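Local atomic coordinates of YcaO (Methanopyrus kandleri, PDB entry 6CIB), a protein that binds ATP-type nucleotides and magnesium and, as a YcaO-family enzyme, probably uses ATP to activate peptide backbone amides for thioamidation. Residues E123-P128 against K331-D336; V132-L137 against L141-N146; R306-G311 against T317-E322. All coordinates share one frame; numbering follows the deposited sequence.

Interaction 1 of 3, residues E123-P128 against K331-D336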
loop_
_atom_site.group_PDB
_atom_site.type_symbol
_atom_site.label_atom_id
_atom_site.label_comp_id
_atom_site.label_asym_id
_atom_site.label_seq_id
_atom_site.Cartn_x
_atom_site.Cartn_y
_atom_site.Cartn_z
ATOM N N GLU A 123 22.789 3.344 -9.416
ATOM C CA GLU A 123 23.159 2.545 -10.577
ATOM C C GLU A 123 21.919 1.893 -11.195
ATOM O O GLU A 123 20.978 1.549 -10.464
ATOM C CB GLU A 123 24.146 1.442 -10.179
ATOM C CG GLU A 123 25.556 1.901 -9.821
ATOM C CD GLU A 123 26.254 2.634 -10.951
ATOM O OE1 GLU A 123 26.234 2.142 -12.103
ATOM O OE2 GLU A 123 26.824 3.711 -10.681
ATOM N N PRO A 124 21.913 1.705 -12.536
ATOM C CA PRO A 124 20.825 0.942 -13.159
ATOM C C PRO A 124 20.816 -0.527 -12.713
ATOM O O PRO A 124 21.880 -1.120 -12.478
ATOM C CB PRO A 124 21.134 1.041 -14.656
ATOM C CG PRO A 124 22.018 2.244 -14.795
ATOM C CD PRO A 124 22.841 2.254 -13.547
ATOM N N VAL A 125 19.614 -1.081 -12.566
ATOM C CA VAL A 125 19.416 -2.511 -12.307
ATOM C C VAL A 125 18.163 -2.984 -13.057
ATOM O O VAL A 125 17.125 -2.313 -13.029
ATOM C CB VAL A 125 19.401 -2.852 -10.780
ATOM C CG1 VAL A 125 18.322 -2.080 -10.022
ATOM C CG2 VAL A 125 19.275 -4.351 -10.532
ATOM N N TYR A 126 18.282 -4.118 -13.750
ATOM C CA TYR A 126 17.153 -4.705 -14.474
ATOM C C TYR A 126 16.292 -5.583 -13.581
ATOM O O TYR A 126 16.794 -6.376 -12.782
ATOM C CB TYR A 126 17.615 -5.461 -15.727
ATOM C CG TYR A 126 18.077 -4.529 -16.824
ATOM C CD1 TYR A 126 17.167 -4.002 -17.747
ATOM C CD2 TYR A 126 19.424 -4.145 -16.923
ATOM C CE1 TYR A 126 17.586 -3.134 -18.748
ATOM C CE2 TYR A 126 19.852 -3.271 -17.916
ATOM C CZ TYR A 126 18.930 -2.773 -18.827
ATOM O OH TYR A 126 19.344 -1.914 -19.816
ATOM N N VAL A 127 14.983 -5.410 -13.725
ATOM C CA VAL A 127 13.992 -6.095 -12.903
ATOM C C VAL A 127 13.106 -6.891 -13.862
ATOM O O VAL A 127 12.775 -6.381 -14.938
ATOM C CB VAL A 127 13.203 -5.062 -12.049
ATOM C CG1 VAL A 127 11.982 -5.669 -11.375
ATOM C CG2 VAL A 127 14.109 -4.470 -10.980
ATOM N N PRO A 128 12.734 -8.139 -13.493
ATOM C CA PRO A 128 11.850 -8.923 -14.370
ATOM C C PRO A 128 10.528 -8.206 -14.585
ATOM O O PRO A 128 10.046 -7.521 -13.672
ATOM C CB PRO A 128 11.617 -10.220 -13.581
ATOM C CG PRO A 128 12.777 -10.311 -12.635
ATOM C CD PRO A 128 13.073 -8.888 -12.263
ATOM N N LYS A 331 17.948 -4.725 -1.710
ATOM C CA LYS A 331 18.048 -3.499 -2.522
ATOM C C LYS A 331 16.719 -2.761 -2.633
ATOM O O LYS A 331 15.663 -3.399 -2.687
ATOM C CB LYS A 331 18.552 -3.828 -3.932
ATOM C CG LYS A 331 19.948 -4.422 -3.985
ATOM C CD LYS A 331 20.256 -4.895 -5.396
ATOM C CE LYS A 331 21.640 -5.513 -5.463
ATOM N NZ LYS A 331 22.059 -5.634 -6.886
ATOM N N VAL A 332 16.788 -1.430 -2.682
ATOM C CA VAL A 332 15.612 -0.566 -2.896
ATOM C C VAL A 332 15.634 -0.129 -4.356
ATOM O O VAL A 332 16.494 0.670 -4.759
ATOM C CB VAL A 332 15.609 0.670 -1.956
ATOM C CG1 VAL A 332 14.403 1.578 -2.229
ATOM C CG2 VAL A 332 15.617 0.235 -0.498
ATOM N N ILE A 333 14.714 -0.680 -5.147
ATOM C CA ILE A 333 14.658 -0.415 -6.592
ATOM C C ILE A 333 13.387 0.358 -6.967
ATOM O O ILE A 333 12.296 0.034 -6.496
ATOM C CB ILE A 333 14.773 -1.722 -7.413
ATOM C CG1 ILE A 333 16.085 -2.469 -7.071
ATOM C CG2 ILE A 333 14.679 -1.438 -8.910
ATOM C CD1 ILE A 333 16.154 -3.912 -7.550
ATOM N N GLU A 334 13.555 1.383 -7.804
ATOM C CA GLU A 334 12.454 2.139 -8.398
ATOM C C GLU A 334 12.406 1.904 -9.919
ATOM O O GLU A 334 13.434 2.005 -10.606
ATOM C CB GLU A 334 12.618 3.631 -8.100
ATOM C CG GLU A 334 11.665 4.550 -8.861
ATOM C CD GLU A 334 12.092 6.012 -8.870
ATOM O OE1 GLU A 334 13.114 6.369 -8.246
ATOM O OE2 GLU A 334 11.392 6.822 -9.511
ATOM N N VAL A 335 11.214 1.588 -10.423
ATOM C CA VAL A 335 10.971 1.484 -11.862
ATOM C C VAL A 335 9.939 2.533 -12.269
ATOM O O VAL A 335 8.832 2.570 -11.733
ATOM C CB VAL A 335 10.493 0.062 -12.273
ATOM C CG1 VAL A 335 10.203 -0.015 -13.769
ATOM C CG2 VAL A 335 11.512 -1.000 -11.873
ATOM N N ASP A 336 10.318 3.381 -13.217
ATOM C CA ASP A 336 9.446 4.427 -13.747
ATOM C C ASP A 336 8.334 3.815 -14.608
ATOM O O ASP A 336 8.615 3.070 -15.550
ATOM C CB ASP A 336 10.285 5.405 -14.578
ATOM C CG ASP A 336 9.564 6.713 -14.879
ATOM O OD1 ASP A 336 8.341 6.834 -14.655
ATOM O OD2 ASP A 336 10.238 7.645 -15.358
#

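Interaction 2 of 3, residues V132-L137 against L141-N146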
loop_
_atom_site.group_PDB
_atom_site.type_symbol
_atom_site.label_atom_id
_atom_site.label_comp_id
_atom_site.label_asym_id
_atom_site.label_seq_id
_atom_site.Cartn_x
_atom_site.Cartn_y
_atom_site.Cartn_z
ATOM N N VAL A 132 7.270 -5.997 -12.232
ATOM C CA VAL A 132 6.962 -4.608 -12.536
ATOM C C VAL A 132 5.481 -4.469 -12.903
ATOM O O VAL A 132 4.750 -3.663 -12.308
ATOM C CB VAL A 132 7.872 -4.059 -13.667
ATOM C CG1 VAL A 132 7.470 -2.645 -14.057
ATOM C CG2 VAL A 132 9.333 -4.070 -13.244
ATOM N N PHE A 133 5.051 -5.273 -13.877
ATOM C CA PHE A 133 3.736 -5.135 -14.479
ATOM C C PHE A 133 2.663 -5.940 -13.767
ATOM O O PHE A 133 2.966 -6.832 -12.965
ATOM C CB PHE A 133 3.783 -5.517 -15.971
ATOM C CG PHE A 133 4.697 -4.650 -16.805
ATOM C CD1 PHE A 133 4.493 -3.267 -16.905
ATOM C CD2 PHE A 133 5.756 -5.223 -17.513
ATOM C CE1 PHE A 133 5.332 -2.474 -17.680
ATOM C CE2 PHE A 133 6.590 -4.439 -18.296
ATOM C CZ PHE A 133 6.378 -3.063 -18.380
ATOM N N HIS A 134 1.410 -5.596 -14.063
ATOM C CA HIS A 134 0.235 -6.340 -13.625
ATOM C C HIS A 134 -0.916 -6.058 -14.596
ATOM O O HIS A 134 -1.244 -4.894 -14.811
ATOM C CB HIS A 134 -0.178 -5.961 -12.199
ATOM C CG HIS A 134 -1.320 -6.768 -11.677
ATOM N ND1 HIS A 134 -1.204 -8.110 -11.379
ATOM C CD2 HIS A 134 -2.609 -6.435 -11.424
ATOM C CE1 HIS A 134 -2.371 -8.566 -10.953
ATOM N NE2 HIS A 134 -3.239 -7.570 -10.974
ATOM N N PRO A 135 -1.524 -7.115 -15.186
ATOM C CA PRO A 135 -1.186 -8.532 -14.983
ATOM C C PRO A 135 -0.089 -9.041 -15.921
ATOM O O PRO A 135 -0.055 -8.670 -17.099
ATOM C CB PRO A 135 -2.511 -9.253 -15.271
ATOM C CG PRO A 135 -3.271 -8.337 -16.179
ATOM C CD PRO A 135 -2.663 -6.956 -16.116
ATOM N N TRP A 136 0.803 -9.872 -15.382
ATOM C CA TRP A 136 1.792 -10.587 -16.174
ATOM C C TRP A 136 1.678 -12.072 -15.831
ATOM O O TRP A 136 1.784 -12.460 -14.656
ATOM C CB TRP A 136 3.198 -10.053 -15.902
ATOM C CG TRP A 136 4.225 -10.618 -16.821
ATOM C CD1 TRP A 136 4.833 -11.843 -16.723
ATOM C CD2 TRP A 136 4.758 -9.998 -17.993
ATOM N NE1 TRP A 136 5.717 -12.017 -17.758
ATOM C CE2 TRP A 136 5.692 -10.903 -18.554
ATOM C CE3 TRP A 136 4.544 -8.763 -18.625
ATOM C CZ2 TRP A 136 6.411 -10.611 -19.721
ATOM C CZ3 TRP A 136 5.263 -8.468 -19.780
ATOM C CH2 TRP A 136 6.185 -9.390 -20.317
ATOM N N LEU A 137 1.462 -12.898 -16.856
ATOM C CA LEU A 137 1.053 -14.297 -16.638
ATOM C C LEU A 137 2.096 -15.395 -16.876
ATOM O O LEU A 137 1.893 -16.535 -16.443
ATOM C CB LEU A 137 -0.238 -14.608 -17.408
ATOM C CG LEU A 137 -1.543 -14.072 -16.815
ATOM C CD1 LEU A 137 -2.657 -14.197 -17.842
ATOM C CD2 LEU A 137 -1.911 -14.803 -15.527
ATOM N N LEU A 141 5.540 -17.206 -10.283
ATOM C CA LEU A 141 4.602 -16.618 -9.329
ATOM C C LEU A 141 3.713 -15.570 -10.001
ATOM O O LEU A 141 4.126 -14.986 -11.010
ATOM C CB LEU A 141 5.355 -16.018 -8.136
ATOM C CG LEU A 141 6.162 -16.963 -7.230
ATOM C CD1 LEU A 141 6.716 -16.174 -6.059
ATOM C CD2 LEU A 141 5.353 -18.155 -6.725
ATOM N N PRO A 142 2.484 -15.350 -9.469
ATOM C CA PRO A 142 1.645 -14.289 -10.035
ATOM C C PRO A 142 2.228 -12.894 -9.815
ATOM O O PRO A 142 2.901 -12.641 -8.807
ATOM C CB PRO A 142 0.322 -14.424 -9.269
ATOM C CG PRO A 142 0.322 -15.810 -8.723
ATOM C CD PRO A 142 1.763 -16.100 -8.420
ATOM N N SER A 143 1.972 -12.016 -10.780
ATOM C CA SER A 143 2.262 -10.588 -10.675
ATOM C C SER A 143 1.322 -9.974 -9.634
ATOM O O SER A 143 0.323 -10.596 -9.247
ATOM C CB SER A 143 2.068 -9.920 -12.041
ATOM O OG SER A 143 0.736 -10.083 -12.504
ATOM N N HIS A 144 1.652 -8.772 -9.165
ATOM C CA HIS A 144 0.830 -8.063 -8.163
ATOM C C HIS A 144 1.172 -6.566 -8.143
ATOM O O HIS A 144 1.982 -6.108 -8.952
ATOM C CB HIS A 144 0.944 -8.710 -6.766
ATOM C CG HIS A 144 2.336 -8.728 -6.218
ATOM N ND1 HIS A 144 2.918 -7.626 -5.633
ATOM C CD2 HIS A 144 3.260 -9.717 -6.165
ATOM C CE1 HIS A 144 4.140 -7.936 -5.233
ATOM N NE2 HIS A 144 4.377 -9.196 -5.552
ATOM N N THR A 145 0.548 -5.812 -7.240
ATOM C CA THR A 145 0.677 -4.340 -7.233
ATOM C C THR A 145 1.355 -3.755 -5.970
ATOM O O THR A 145 1.325 -2.531 -5.750
ATOM C CB THR A 145 -0.690 -3.651 -7.455
ATOM O OG1 THR A 145 -1.593 -4.061 -6.430
ATOM C CG2 THR A 145 -1.288 -4.010 -8.830
ATOM N N ASN A 146 1.963 -4.612 -5.145
ATOM C CA ASN A 146 2.695 -4.132 -3.976
ATOM C C ASN A 146 3.839 -3.226 -4.409
ATOM O O ASN A 146 4.692 -3.623 -5.203
ATOM C CB ASN A 146 3.238 -5.278 -3.113
ATOM C CG ASN A 146 3.677 -4.811 -1.729
ATOM O OD1 ASN A 146 2.939 -4.117 -1.035
ATOM N ND2 ASN A 146 4.873 -5.208 -1.320
HETATM O O HOH W 1 2.409 -3.847 -10.713
HETATM O O HOH W 2 4.314 -7.509 -10.650
HETATM O O HOH W 3 0.122 -13.291 -12.815
#

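Interaction 3 of 3, residues R306-G311 against T317-E322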
loop_
_atom_site.group_PDB
_atom_site.type_symbol
_atom_site.label_atom_id
_atom_site.label_comp_id
_atom_site.label_asym_id
_atom_site.label_seq_id
_atom_site.Cartn_x
_atom_site.Cartn_y
_atom_site.Cartn_z
ATOM N N ARG A 306 8.982 10.756 17.007
ATOM C CA ARG A 306 9.040 11.174 15.607
ATOM C C ARG A 306 10.503 11.259 15.199
ATOM O O ARG A 306 11.179 12.243 15.496
ATOM C CB ARG A 306 8.321 12.507 15.377
ATOM C CG ARG A 306 6.813 12.371 15.225
ATOM C CD ARG A 306 6.249 13.301 14.156
ATOM N NE ARG A 306 6.557 12.844 12.797
ATOM C CZ ARG A 306 6.229 13.495 11.678
ATOM N NH1 ARG A 306 5.573 14.651 11.729
ATOM N NH2 ARG A 306 6.562 12.988 10.495
ATOM N N VAL A 307 10.987 10.202 14.547
ATOM C CA VAL A 307 12.394 10.095 14.137
ATOM C C VAL A 307 12.602 10.903 12.855
ATOM O O VAL A 307 13.533 11.702 12.761
ATOM C CB VAL A 307 12.844 8.617 13.944
ATOM C CG1 VAL A 307 14.327 8.529 13.606
ATOM C CG2 VAL A 307 12.545 7.777 15.181
ATOM N N ILE A 308 11.716 10.683 11.885
ATOM C CA ILE A 308 11.741 11.357 10.591
ATOM C C ILE A 308 10.645 12.430 10.583
ATOM O O ILE A 308 9.445 12.123 10.503
ATOM C CB ILE A 308 11.581 10.341 9.423
ATOM C CG1 ILE A 308 12.706 9.296 9.464
ATOM C CG2 ILE A 308 11.564 11.053 8.075
ATOM C CD1 ILE A 308 12.382 7.966 8.808
ATOM N N THR A 309 11.067 13.683 10.721
ATOM C CA THR A 309 10.150 14.821 10.672
ATOM C C THR A 309 10.128 15.337 9.248
ATOM O O THR A 309 11.130 15.277 8.525
ATOM C CB THR A 309 10.525 15.962 11.649
ATOM O OG1 THR A 309 11.864 16.399 11.393
ATOM C CG2 THR A 309 10.397 15.512 13.099
ATOM N N THR A 310 8.981 15.863 8.857
ATOM C CA THR A 310 8.682 16.030 7.449
ATOM C C THR A 310 8.787 17.478 6.987
ATOM O O THR A 310 7.898 18.301 7.243
ATOM C CB THR A 310 7.321 15.396 7.114
ATOM O OG1 THR A 310 6.328 15.888 8.022
ATOM C CG2 THR A 310 7.415 13.879 7.258
ATOM N N GLY A 311 9.905 17.775 6.328
ATOM C CA GLY A 311 10.139 19.080 5.737
ATOM C C GLY A 311 9.802 19.063 4.262
ATOM O O GLY A 311 8.665 19.356 3.858
ATOM N N THR A 317 11.959 11.524 1.002
ATOM C CA THR A 317 12.279 10.415 0.091
ATOM C C THR A 317 13.659 9.819 0.407
ATOM O O THR A 317 13.785 8.615 0.594
ATOM C CB THR A 317 12.231 10.863 -1.392
ATOM O OG1 THR A 317 10.961 11.456 -1.679
ATOM C CG2 THR A 317 12.460 9.683 -2.343
ATOM N N GLU A 318 14.675 10.680 0.453
ATOM C CA GLU A 318 16.047 10.285 0.765
ATOM C C GLU A 318 16.133 9.556 2.116
ATOM O O GLU A 318 16.684 8.464 2.195
ATOM C CB GLU A 318 16.949 11.526 0.742
ATOM C CG GLU A 318 18.446 11.253 0.825
ATOM C CD GLU A 318 19.255 12.521 1.074
ATOM O OE1 GLU A 318 19.182 13.464 0.246
ATOM O OE2 GLU A 318 19.962 12.574 2.105
ATOM N N GLU A 319 15.558 10.155 3.159
ATOM C CA GLU A 319 15.580 9.572 4.505
ATOM C C GLU A 319 14.861 8.225 4.604
ATOM O O GLU A 319 15.374 7.300 5.237
ATOM C CB GLU A 319 15.056 10.567 5.540
ATOM C CG GLU A 319 16.029 11.718 5.799
ATOM C CD GLU A 319 15.634 12.599 6.968
ATOM O OE1 GLU A 319 14.890 12.139 7.861
ATOM O OE2 GLU A 319 16.084 13.763 6.999
ATOM N N LEU A 320 13.699 8.108 3.955
ATOM C CA LEU A 320 12.979 6.832 3.896
ATOM C C LEU A 320 13.775 5.753 3.182
ATOM O O LEU A 320 13.870 4.638 3.684
ATOM C CB LEU A 320 11.579 6.995 3.288
ATOM C CG LEU A 320 10.552 7.701 4.181
ATOM C CD1 LEU A 320 9.273 7.979 3.407
ATOM C CD2 LEU A 320 10.258 6.916 5.451
ATOM N N VAL A 321 14.370 6.101 2.037
ATOM C CA VAL A 321 15.203 5.164 1.255
ATOM C C VAL A 321 16.399 4.663 2.091
ATOM O O VAL A 321 16.688 3.456 2.130
ATOM C CB VAL A 321 15.667 5.789 -0.084
ATOM C CG1 VAL A 321 16.775 4.966 -0.738
ATOM C CG2 VAL A 321 14.495 5.932 -1.049
ATOM N N GLU A 322 17.062 5.597 2.769
ATOM C CA GLU A 322 18.206 5.287 3.631
ATOM C C GLU A 322 17.843 4.257 4.709
ATOM O O GLU A 322 18.550 3.255 4.868
ATOM C CB GLU A 322 18.763 6.569 4.256
ATOM C CG GLU A 322 19.577 7.427 3.288
ATOM C CD GLU A 322 20.059 8.741 3.895
ATOM O OE1 GLU A 322 19.496 9.183 4.922
ATOM O OE2 GLU A 322 21.000 9.344 3.333
HETATM O O HOH W 4 13.813 14.262 9.195
#

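Interaction 1 of 3, residues E123-P128 against K331-D336
Val125 and Val127 meet Ile333 on one side of an antiparallel sheet, where the side chains of two strands that are not neighbours converge. CG1 of Val125 lies 3.7 Å from CG1 of Ile333, the two side chains crossing at about a right angle. Val127 instead passes Ile333 in the opposite direction, with its CG2 3.7 Å from CG2 of Ile333. One isoleucine therefore serves two valines, and a looser approach of Val127 CB to Val335 CG2, at 4.4 Å, extends the patch. Strand 113-118 runs between the two strands in the sheet order and pairs with 124-128 through backbone bonds of Val125 with Gly116 and of Val127 with Val114. The 76° between the axes of the short segments 124-128 and 332-336, which approach to 8.5 Å, is consistent with strong twisting or coiling of the sheet across that strand; the two strands meet through apolar side chains alone. Val114 of the intervening strand also touches Val335. Alternation along each strand turns Tyr126 and Glu334 away from this patch. Val125 sets CG1 between its backbone N and carbonyl carbon (chi1 58°), which carries that methyl to within 3.8 Å of Ile333 CD1.

Interaction 2 of 3, residues V132-L137 against L141-N146
Ser143 OG is the polar centre of this contact, held by two hydrogen bonds from the facing segment. The backbone N of Trp136 donates to it over 2.9 Å and almost straight, at 174°. His134 ND1 makes the second bond, 3.0 Å from Ser143 OG, which lies at the ring edge near its plane; either partner could supply the proton, and the angle of 149° is more bent. The imidazole reaches this position with CG anti to the backbone N (chi1 -176°).

Water forms a second set of links between backbones. Water 1 donates to Val132 O and His144 O, and water 3 donates to Trp136 O while accepting from Ser143 N at 3.0 Å. Water 2 accepts from His144 N over a long 3.3 Å; its donation to Phe133 O is less certain.

Among van der Waals contacts, Thr145 CG2 comes obliquely against the His134 ring, 3.8 Å from CD2. Pro135 CB of the same segment as the histidine, after a cis peptide bond, stands over the rim of one ring face. With an alanine here instead of His134, Ser143 OG would probably keep only the Trp136 N bond of the two, and a gap would open beside the Thr145 methyl.

Both segments belong to the irregular connection between strands 124-128 and 148-150. The side chain of Thr145 is about 6 Å from the bound magnesium, and Leu148 of the metal site follows three residues later. Neither arm is regular strand, and they are joined through one serine hydroxyl and bridging waters.

Interaction 3 of 3, residues R306-G311 against T317-E322
Ile308 and Glu319 both set their CG branch (CG1 in the isoleucine) anti to the carbonyl carbon, with chi1 at -59° and -72°, and their side chains slide past each other in opposite directions. Beyond CG the glutamate is extended, which carries its carboxylate alongside the isoleucine: OE1 lies 3.5 Å from Ile308 CG2 and 3.9 Å from CG1. These are contacts of a carboxylate oxygen with aliphatic carbon, and OE1 also accepts a hydrogen bond from a water. Water 4 donates to Glu319 OE1 over 2.7 Å and to Thr309 O over 2.9 Å, joining the acid to the loop backbone one residue beyond the isoleucine. At the end of the CG1 branch, Ile308 CD1 stands 4.1 Å from Leu320 CD2 as the two side chains cross at a slant.

Residues 306-311, which follow strand 298-300, form the loop before helix 313-325 and fold back against it, with the CA atoms of Ile308 and Glu319 7.4 Å apart. Consecutive helix positions divide the work: Glu319 is partly exposed and Leu320 buried. Leu320 also touches Ile159 of helix 154-177, which supplies Glu156 and Gln160 to the ADP pocket. Ile308 gains further cover from Leu316 and Arg323 of helix 313-325, one on an earlier turn and the other on a later one than Leu320, and from Pro239.

Interaction 1 is wholly apolar and buried, joining strands of one sheet that are distant in sequence. Interactions 2 and 3 each bring together nearby parts of the chain, and both add water to direct contact; interaction 2 is partly buried, interaction 3 buried except for the partly exposed Glu319. The hydrogen-bonded serine of interaction 2 contrasts with the carboxylate lying against an aliphatic side chain in interaction 3. Interaction 1 encloses both along the chain and touches both in space. Val132 packs its CG2 on Val127 CG1 at 3.6 Å, extending the valine patch into the 132-137 loop, whereas helix 313-325 is followed by strand 332-336, with Val332 CG2 touching Val321 O. Interactions 2 and 3 stay separate, their nearest atoms about 14 Å apart.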